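Local structure of obscurin (Homo sapiens, 4C4K) at residues P44-R52 with L62-D71. The protein is a giant muscle protein with RhoGEF and myosin light chain kinase-like regions, its first immunoglobulin domain probably serving in protein-protein binding. Residues are numbered along the deposited sequence; the frame is centred on the assembly and turned at random. Where two conformers were deposited one is given.
Sequences PVAAGARFR and LTILDLALGD. With EDO (1,2-ethanediol), chain I; EDO (1,2-ethanediol), chain E.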
ATOM      1  N   PRO A  44      15.181  -2.422  -2.510  1.00 44.61           N
ATOM      2  CA  PRO A  44      14.676  -3.639  -1.849  1.00 42.30           C
ATOM      3  C   PRO A  44      15.312  -3.895  -0.493  1.00 40.57           C
ATOM      4  O   PRO A  44      16.468  -3.572  -0.258  1.00 42.13           O
ATOM      5  CB  PRO A  44      15.025  -4.764  -2.832  1.00 46.28           C
ATOM      6  CG  PRO A  44      16.116  -4.204  -3.700  1.00 53.62           C
ATOM      7  CD  PRO A  44      15.867  -2.732  -3.785  1.00 49.06           C
ATOM      8  N   VAL A  45      14.534  -4.441   0.405  1.00 31.88           N
ATOM      9  CA  VAL A  45      15.017  -4.826   1.714  1.00 30.20           C
ATOM     10  C   VAL A  45      15.511  -6.275   1.538  1.00 34.53           C
ATOM     11  O   VAL A  45      14.756  -7.139   1.093  1.00 34.09           O
ATOM     12  CB  VAL A  45      13.926  -4.690   2.802  1.00 31.87           C
ATOM     13  CG1 VAL A  45      14.379  -5.334   4.115  1.00 31.47           C
ATOM     14  CG2 VAL A  45      13.550  -3.221   3.011  1.00 30.94           C
ATOM     15  N   ALA A  46      16.782  -6.507   1.836  1.00 32.27           N
ATOM     16  CA  ALA A  46      17.435  -7.816   1.718  1.00 33.46           C
ATOM     17  C   ALA A  46      17.590  -8.449   3.107  1.00 34.89           C
ATOM     18  O   ALA A  46      17.850  -7.735   4.076  1.00 32.04           O
ATOM     19  CB  ALA A  46      18.814  -7.645   1.056  1.00 36.17           C
ATOM     20  N   ALA A  47      17.459  -9.787   3.202  1.00 32.08           N
ATOM     21  CA  ALA A  47      17.593 -10.485   4.480  1.00 31.58           C
ATOM     22  C   ALA A  47      19.042 -10.438   4.977  1.00 32.76           C
ATOM     23  O   ALA A  47      19.980 -10.479   4.189  1.00 32.50           O
ATOM     24  CB  ALA A  47      17.128 -11.926   4.355  1.00 33.52           C
ATOM     25  N   GLY A  48      19.200 -10.299   6.275  1.00 26.75           N
ATOM     26  CA  GLY A  48      20.516 -10.242   6.902  1.00 27.40           C
ATOM     27  C   GLY A  48      20.395 -10.378   8.396  1.00 29.25           C
ATOM     28  O   GLY A  48      19.366 -10.834   8.894  1.00 27.11           O
ATOM     29  N   ALA A  49      21.426  -9.974   9.124  1.00 28.33           N
ATOM     30  CA  ALA A  49      21.428 -10.110  10.578  1.00 28.81           C
ATOM     31  C   ALA A  49      20.251  -9.359  11.260  1.00 33.40           C
ATOM     32  O   ALA A  49      19.675  -9.848  12.230  1.00 32.40           O
ATOM     33  CB  ALA A  49      22.761  -9.640  11.131  1.00 30.80           C
ATOM     34  N   ARG A  50      19.886  -8.184  10.737  1.00 28.86           N
ATOM     35  CA  ARG A  50      18.837  -7.391  11.369  1.00 27.50           C
ATOM     36  C   ARG A  50      17.503  -7.409  10.643  1.00 29.79           C
ATOM     37  O   ARG A  50      16.531  -6.955  11.214  1.00 31.03           O
ATOM     38  CB  ARG A  50      19.297  -5.936  11.538  1.00 28.17           C
ATOM     39  CG  ARG A  50      20.556  -5.712  12.364  1.00 33.06           C
ATOM     40  CD  ARG A  50      20.608  -4.297  12.911  1.00 32.82           C
ATOM     41  NE  ARG A  50      20.504  -3.263  11.870  1.00 34.44           N
ATOM     42  CZ  ARG A  50      19.461  -2.451  11.713  1.00 42.62           C
ATOM     43  NH1 ARG A  50      18.396  -2.567  12.494  1.00 29.63           N
ATOM     44  NH2 ARG A  50      19.465  -1.540  10.758  1.00 33.09           N
ATOM     45  N   PHE A  51      17.446  -7.894   9.393  1.00 26.21           N
ATOM     46  CA  PHE A  51      16.227  -7.911   8.570  1.00 24.61           C
ATOM     47  C   PHE A  51      15.867  -9.339   8.278  1.00 29.03           C
ATOM     48  O   PHE A  51      16.641 -10.055   7.636  1.00 26.47           O
ATOM     49  CB  PHE A  51      16.436  -7.100   7.279  1.00 26.47           C
ATOM     50  CG  PHE A  51      16.625  -5.631   7.578  1.00 28.15           C
ATOM     51  CD1 PHE A  51      17.883  -5.121   7.881  1.00 32.93           C
ATOM     52  CD2 PHE A  51      15.540  -4.760   7.579  1.00 28.59           C
ATOM     53  CE1 PHE A  51      18.044  -3.768   8.217  1.00 35.02           C
ATOM     54  CE2 PHE A  51      15.703  -3.407   7.885  1.00 32.89           C
ATOM     55  CZ  PHE A  51      16.954  -2.920   8.214  1.00 32.98           C
ATOM     56  N   ARG A  52      14.711  -9.778   8.800  1.00 26.66           N
ATOM     57  CA  ARG A  52      14.280 -11.167   8.642  0.50 27.36           C
ATOM     58  C   ARG A  52      12.992 -11.259   7.867  1.00 30.66           C
ATOM     59  O   ARG A  52      12.004 -10.671   8.265  1.00 29.94           O
ATOM     60  CB  ARG A  52      14.132 -11.852  10.013  0.50 26.28           C
ATOM     61  CG  ARG A  52      15.301 -11.590  10.944  0.50 29.09           C
ATOM     62  CD  ARG A  52      16.579 -12.218  10.421  0.50 25.95           C
ATOM     63  NE  ARG A  52      17.660 -12.132  11.398  0.50 31.64           N
ATOM     64  CZ  ARG A  52      17.712 -12.836  12.522  0.50 41.73           C
ATOM     65  NH1 ARG A  52      16.732 -13.674  12.838  0.50 31.92           N
ATOM     66  NH2 ARG A  52      18.737 -12.699  13.345  0.50 29.69           N
ATOM     67  N   LEU A  62       8.210  -9.109   7.595  1.00 25.77           N
ATOM     68  CA  LEU A  62       9.485  -8.427   7.683  1.00 24.42           C
ATOM     69  C   LEU A  62       9.703  -8.073   9.152  1.00 27.65           C
ATOM     70  O   LEU A  62       8.988  -7.227   9.686  1.00 27.46           O
ATOM     71  CB  LEU A  62       9.557  -7.159   6.811  1.00 24.64           C
ATOM     72  CG  LEU A  62      10.857  -6.303   6.996  1.00 28.52           C
ATOM     73  CD1 LEU A  62      12.144  -7.162   6.787  1.00 28.74           C
ATOM     74  CD2 LEU A  62      10.843  -5.098   6.081  1.00 30.92           C
ATOM     75  N   THR A  63      10.691  -8.716   9.807  1.00 22.66           N
ATOM     76  CA  THR A  63      11.012  -8.391  11.198  1.00 23.86           C
ATOM     77  C   THR A  63      12.312  -7.617  11.195  1.00 25.58           C
ATOM     78  O   THR A  63      13.252  -8.019  10.530  1.00 26.02           O
ATOM     79  CB  THR A  63      11.122  -9.664  12.068  1.00 30.07           C
ATOM     80  OG1 THR A  63       9.852 -10.308  12.070  1.00 29.11           O
ATOM     81  CG2 THR A  63      11.535  -9.355  13.508  1.00 31.04           C
ATOM     82  N   ILE A  64      12.370  -6.521  11.941  1.00 22.88           N
ATOM     83  CA  ILE A  64      13.589  -5.696  12.039  1.00 22.79           C
ATOM     84  C   ILE A  64      14.091  -5.795  13.451  1.00 28.44           C
ATOM     85  O   ILE A  64      13.361  -5.436  14.374  1.00 29.74           O
ATOM     86  CB  ILE A  64      13.334  -4.217  11.589  1.00 25.46           C
ATOM     87  CG1 ILE A  64      12.656  -4.206  10.197  1.00 26.04           C
ATOM     88  CG2 ILE A  64      14.651  -3.413  11.574  1.00 27.63           C
ATOM     89  CD1 ILE A  64      12.032  -2.831   9.739  1.00 30.79           C
ATOM     90  N   LEU A  65      15.347  -6.256  13.623  1.00 24.77           N
ATOM     91  CA  LEU A  65      15.933  -6.436  14.926  1.00 27.60           C
ATOM     92  C   LEU A  65      16.878  -5.305  15.253  1.00 34.11           C
ATOM     93  O   LEU A  65      17.487  -4.728  14.350  1.00 34.41           O
ATOM     94  CB  LEU A  65      16.674  -7.773  14.997  1.00 29.12           C
ATOM     95  CG  LEU A  65      15.851  -9.059  14.702  1.00 34.34           C
ATOM     96  CD1 LEU A  65      16.738 -10.297  14.886  1.00 37.48           C
ATOM     97  CD2 LEU A  65      14.650  -9.189  15.663  1.00 35.02           C
ATOM     98  N   ASP A  66      17.010  -4.992  16.543  1.00 31.65           N
ATOM     99  CA  ASP A  66      17.938  -3.974  17.030  1.00 33.51           C
ATOM    100  C   ASP A  66      17.765  -2.638  16.305  1.00 37.57           C
ATOM    101  O   ASP A  66      18.714  -2.117  15.730  1.00 38.32           O
ATOM    102  CB  ASP A  66      19.390  -4.492  16.949  1.00 36.52           C
ATOM    103  CG  ASP A  66      20.305  -3.861  17.974  1.00 52.63           C
ATOM    104  OD1 ASP A  66      19.781  -3.251  18.944  1.00 53.43           O
ATOM    105  OD2 ASP A  66      21.546  -3.996  17.827  1.00 61.16           O
ATOM    106  N   LEU A  67      16.533  -2.127  16.292  1.00 34.03           N
ATOM    107  CA  LEU A  67      16.137  -0.879  15.622  1.00 33.99           C
ATOM    108  C   LEU A  67      17.112   0.265  15.797  1.00 38.43           C
ATOM    109  O   LEU A  67      17.575   0.521  16.901  1.00 39.77           O
ATOM    110  CB  LEU A  67      14.764  -0.410  16.130  1.00 34.70           C
ATOM    111  CG  LEU A  67      13.564  -1.283  15.803  1.00 35.97           C
ATOM    112  CD1 LEU A  67      12.382  -0.861  16.632  1.00 37.98           C
ATOM    113  CD2 LEU A  67      13.247  -1.245  14.302  1.00 32.91           C
ATOM    114  N   ALA A  68      17.364   0.985  14.709  1.00 35.32           N
ATOM    115  CA  ALA A  68      18.206   2.176  14.690  1.00 38.59           C
ATOM    116  C   ALA A  68      17.321   3.296  14.170  1.00 44.61           C
ATOM    117  O   ALA A  68      16.320   3.029  13.494  1.00 41.81           O
ATOM    118  CB  ALA A  68      19.386   1.965  13.752  1.00 39.29           C
ATOM    119  N   LEU A  69      17.654   4.540  14.497  1.00 44.96           N
ATOM    120  CA  LEU A  69      16.885   5.695  14.034  1.00 47.74           C
ATOM    121  C   LEU A  69      16.706   5.709  12.503  1.00 50.49           C
ATOM    122  O   LEU A  69      15.614   6.005  12.034  1.00 49.20           O
ATOM    123  CB  LEU A  69      17.500   7.001  14.542  1.00 53.33           C
ATOM    124  CG  LEU A  69      17.447   7.243  16.055  1.00 60.68           C
ATOM    125  CD1 LEU A  69      18.306   8.446  16.438  1.00 66.64           C
ATOM    126  CD2 LEU A  69      16.013   7.455  16.542  1.00 64.83           C
ATOM    127  N   GLY A  70      17.744   5.280  11.773  1.00 47.35           N
ATOM    128  CA  GLY A  70      17.784   5.185  10.314  1.00 46.26           C
ATOM    129  C   GLY A  70      16.795   4.205   9.707  1.00 44.53           C
ATOM    130  O   GLY A  70      16.528   4.271   8.504  1.00 43.51           O
ATOM    131  N   ASP A  71      16.228   3.293  10.535  1.00 37.42           N
ATOM    132  CA  ASP A  71      15.219   2.317  10.112  1.00 33.78           C
ATOM    133  C   ASP A  71      13.851   2.985   9.986  1.00 38.51           C
ATOM    134  O   ASP A  71      12.937   2.387   9.419  1.00 35.90           O
ATOM    135  CB  ASP A  71      15.141   1.131  11.090  1.00 32.95           C
ATOM    136  CG  ASP A  71      16.411   0.291  11.177  1.00 40.25           C
ATOM    137  OD1 ASP A  71      17.152   0.210  10.157  1.00 40.35           O
ATOM    138  OD2 ASP A  71      16.658  -0.295  12.249  1.00 39.33           O
TER
HETATM  139  C1  EDO I1107      21.670  -4.842   8.707  1.00 60.65           C
HETATM  140  O1  EDO I1107      22.873  -4.247   9.182  1.00 63.96           O
HETATM  141  C2  EDO I1107      21.858  -6.384   8.639  1.00 55.44           C
HETATM  142  O2  EDO I1107      20.662  -7.011   8.182  1.00 49.64           O
HETATM  143  C1  EDO E1103      18.634  -1.909   4.233  1.00 65.09           C
HETATM  144  O1  EDO E1103      17.279  -1.447   4.267  1.00 67.54           O
HETATM  145  C2  EDO E1103      18.704  -3.458   4.398  1.00 58.93           C
HETATM  146  O2  EDO E1103      18.158  -4.094   3.251  1.00 53.84           O
HETATM  147  O   HOH W   1      10.194 -12.328  10.249  1.00 42.00           O
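The guanidinium of Arg-50 and the carboxylate of Asp-71 meet edge to edge, their planes only 21° apart, while CE1 of Phe-51 lies over one face of the guanidinium, offset toward the rim. Over one face of the Phe-51 ring, near its rim, lies C2 of one 1,2-ethanediol, probably from the crystallisation liquor; a second ethanediol and Asp-71 OD1 stand at the ring's edge. Contact is end-on and two-pronged: Arg-50 NH2 meets the syn lone pair of Asp-71 OD1 at 3.0 Å, nearly straight at 172°, and Arg-50 NH1 reaches Asp-71 OD2 at 2.9 Å. With its other N-H, on the side of its own CD, Arg-50 NH1 donates to Leu-65 O (3.0 Å), so three bonds fix the rotation of the group. The bend at chi3 (-56°) turns the guanidinium back toward Asp-71. OD2 takes a further bond from Ala-68 N, above the carboxylate plane. An alanine in place of Arg-50 would probably leave Asp-71 without its charged mate, Leu-65 O without this donor and Phe-51 CE1 without the flat group beneath it. Phe-51 CE2 packs against Ile-64 CG2 at 3.8 Å. The backbones pair antiparallel: Arg-52 and Thr-63 exchange two bonds, and Leu-65 N donates to Arg-50 O. Leu-62 and Ile-64 continue inward onto Tyr-75, whose hydroxyl bonds Asp-71 O, consistent with the tyrosine corner of this fold. This bridge from a partly exposed arginine just before strand 51-56 to a buried aspartate in the 3-10 turn before strand 73-80 is characteristic of V- and I-set immunoglobulin domains, here an I-set beta sandwich.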